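Local coordinates for cyanuric acid amidohydrolase (Azorhizobium caulinodans, PDB 4NQ3), which hydrolyses cyanuric acid, opening its s-triazine ring to give carboxybiuret, a step in the breakdown of herbicides such as atrazine, at residues A[38-43]-A[77-82]. Residues are numbered along the deposited sequence; the frame is centred on the assembly and turned at random.
Sequences FGKTEG and VMSGGT. With BR8 (barbituric acid), chain C.
G39 and S79 hold together two neighbouring parallel strands, 34-41 and 75-80, joined through helix 51-67 as a beta-alpha-beta unit in the first of the protein's three repeats. G39 N donates a hydrogen bond to V77 O at 2.8 Å, G39 O accepts one from S79 N, and T41 N continues the pattern to S79 O.

The packing is tight on the face under the helix. The selenomethionine M78 doubles back along its own chain, so that SE lies 3.8 Å from G39 CA; V56 and L59 of the helix also touch M78. On the other face F38 and V77 run side by side, with F38 CD1 3.9 Å from V77 CB.

K40 shares that face. Its chain folds at chi2 (-56°) and chi3 (-61°), which swings NZ over the end of the neighbouring strand. There NZ bonds to S79 OG at 3.1 Å, consistent with one of the three potential Ser-Lys dyads of the threefold active site, and approaches G80 O from above the carbonyl plane at 2.9 Å, with weak bonds to S79 O and G81 O and a further bond to V332 O. A methionine in its place would probably leave S79 OG, G80 O and V332 O without their amine donor, and the substrate-binding end of strand 75-80 less firmly set.

The contact loosens past T41: T82 CG2 still packs on T41 O, but E42 and G43 are partly exposed, and E42 turns away to a salt bridge with R298 of a second subunit. Barbituric acid sits at the strand end, its O2 accepting from G80 N and its N3 donating to G80 O, both at 2.9 Å.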
loop_
_atom_site.group_PDB
_atom_site.type_symbol
_atom_site.label_atom_id
_atom_site.label_comp_id
_atom_site.label_asym_id
_atom_site.label_seq_id
_atom_site.Cartn_x
_atom_site.Cartn_y
_atom_site.Cartn_z
ATOM N N PHE A 38 -7.715 -13.558 -22.685
ATOM C CA PHE A 38 -7.904 -12.636 -21.560
ATOM C C PHE A 38 -7.148 -13.169 -20.371
ATOM O O PHE A 38 -6.983 -14.376 -20.235
ATOM C CB PHE A 38 -9.370 -12.483 -21.157
ATOM C CG PHE A 38 -10.249 -11.836 -22.197
ATOM C CD1 PHE A 38 -9.757 -11.474 -23.434
ATOM C CD2 PHE A 38 -11.589 -11.591 -21.918
ATOM C CE1 PHE A 38 -10.587 -10.890 -24.374
ATOM C CE2 PHE A 38 -12.409 -11.012 -22.848
ATOM C CZ PHE A 38 -11.907 -10.662 -24.078
ATOM N N GLY A 39 -6.727 -12.295 -19.469
ATOM C CA GLY A 39 -6.061 -12.780 -18.282
ATOM C C GLY A 39 -6.355 -11.904 -17.093
ATOM O O GLY A 39 -6.544 -10.706 -17.254
ATOM N N LYS A 40 -6.394 -12.503 -15.906
ATOM C CA LYS A 40 -6.303 -11.763 -14.656
ATOM C C LYS A 40 -4.933 -12.080 -14.099
ATOM O O LYS A 40 -4.620 -13.242 -13.879
ATOM C CB LYS A 40 -7.398 -12.171 -13.682
ATOM C CG LYS A 40 -8.769 -11.729 -14.105
ATOM C CD LYS A 40 -8.777 -10.228 -14.325
ATOM C CE LYS A 40 -8.429 -9.459 -13.039
ATOM N NZ LYS A 40 -8.279 -8.001 -13.325
ATOM N N THR A 41 -4.085 -11.071 -13.927
ATOM C CA THR A 41 -2.737 -11.320 -13.408
ATOM C C THR A 41 -2.552 -10.660 -12.034
ATOM O O THR A 41 -3.229 -9.693 -11.723
ATOM C CB THR A 41 -1.677 -10.843 -14.415
ATOM O OG1 THR A 41 -1.814 -9.431 -14.633
ATOM C CG2 THR A 41 -1.894 -11.542 -15.739
ATOM N N GLU A 42 -1.622 -11.180 -11.235
ATOM C CA GLU A 42 -1.471 -10.820 -9.809
ATOM C C GLU A 42 -0.969 -9.420 -9.487
ATOM O O GLU A 42 -0.725 -9.132 -8.317
ATOM C CB GLU A 42 -0.491 -11.778 -9.126
ATOM C CG GLU A 42 -0.985 -13.175 -8.983
ATOM C CD GLU A 42 0.103 -14.207 -9.233
ATOM O OE1 GLU A 42 0.645 -14.784 -8.235
ATOM O OE2 GLU A 42 0.386 -14.448 -10.440
ATOM N N GLY A 43 -0.786 -8.572 -10.498
ATOM C CA GLY A 43 -0.315 -7.206 -10.295
ATOM C C GLY A 43 -1.304 -6.344 -9.520
ATOM O O GLY A 43 -2.308 -6.855 -9.008
ATOM N N VAL A 77 -5.291 -9.475 -23.920
ATOM C CA VAL A 77 -5.820 -8.580 -22.895
ATOM C C VAL A 77 -5.443 -9.070 -21.499
ATOM O O VAL A 77 -6.073 -9.984 -20.965
ATOM C CB VAL A 77 -7.366 -8.451 -22.959
ATOM C CG1 VAL A 77 -7.836 -7.429 -21.969
ATOM C CG2 VAL A 77 -7.834 -8.142 -24.353
HETATM N N MSE A 78 -4.415 -8.484 -20.905
HETATM C CA MSE A 78 -4.056 -8.878 -19.553
HETATM C C MSE A 78 -4.532 -7.821 -18.585
HETATM O O MSE A 78 -4.004 -6.716 -18.560
HETATM C CB MSE A 78 -2.555 -9.081 -19.407
HETATM C CG MSE A 78 -1.977 -10.208 -20.276
HETATM SE SE MSE A 78 -2.627 -11.979 -19.764
HETATM C CE MSE A 78 -3.690 -12.341 -21.367
ATOM N N SER A 79 -5.553 -8.150 -17.807
ATOM C CA SER A 79 -6.067 -7.233 -16.800
ATOM C C SER A 79 -5.538 -7.608 -15.442
ATOM O O SER A 79 -5.795 -8.717 -14.970
ATOM C CB SER A 79 -7.583 -7.240 -16.765
ATOM O OG SER A 79 -8.030 -6.256 -15.860
ATOM N N GLY A 80 -4.760 -6.702 -14.847
ATOM C CA GLY A 80 -4.147 -6.926 -13.550
ATOM C C GLY A 80 -5.123 -6.674 -12.421
ATOM O O GLY A 80 -6.223 -6.144 -12.626
ATOM N N GLY A 81 -4.726 -7.062 -11.219
ATOM C CA GLY A 81 -5.536 -6.801 -10.040
ATOM C C GLY A 81 -6.418 -7.981 -9.674
ATOM O O GLY A 81 -7.517 -8.124 -10.224
ATOM N N THR A 82 -5.944 -8.831 -8.758
ATOM C CA THR A 82 -6.740 -9.962 -8.308
ATOM C C THR A 82 -6.881 -9.902 -6.786
ATOM O O THR A 82 -6.351 -10.744 -6.060
ATOM C CB THR A 82 -6.115 -11.308 -8.736
ATOM O OG1 THR A 82 -4.901 -11.533 -8.014
ATOM C CG2 THR A 82 -5.806 -11.315 -10.228
HETATM N N1 BR8 C . -6.122 -2.253 -15.844
HETATM C C2 BR8 C . -5.851 -3.406 -15.191
HETATM O O2 BR8 C . -4.735 -3.875 -15.296
HETATM N N3 BR8 C . -6.808 -4.012 -14.427
HETATM C C4 BR8 C . -8.109 -3.464 -14.284
HETATM O O4 BR8 C . -8.939 -4.034 -13.583
HETATM C C5 BR8 C . -8.555 -2.190 -15.003
HETATM C C6 BR8 C . -7.373 -1.645 -15.793
HETATM O O8 BR8 C . -7.507 -0.616 -16.416
#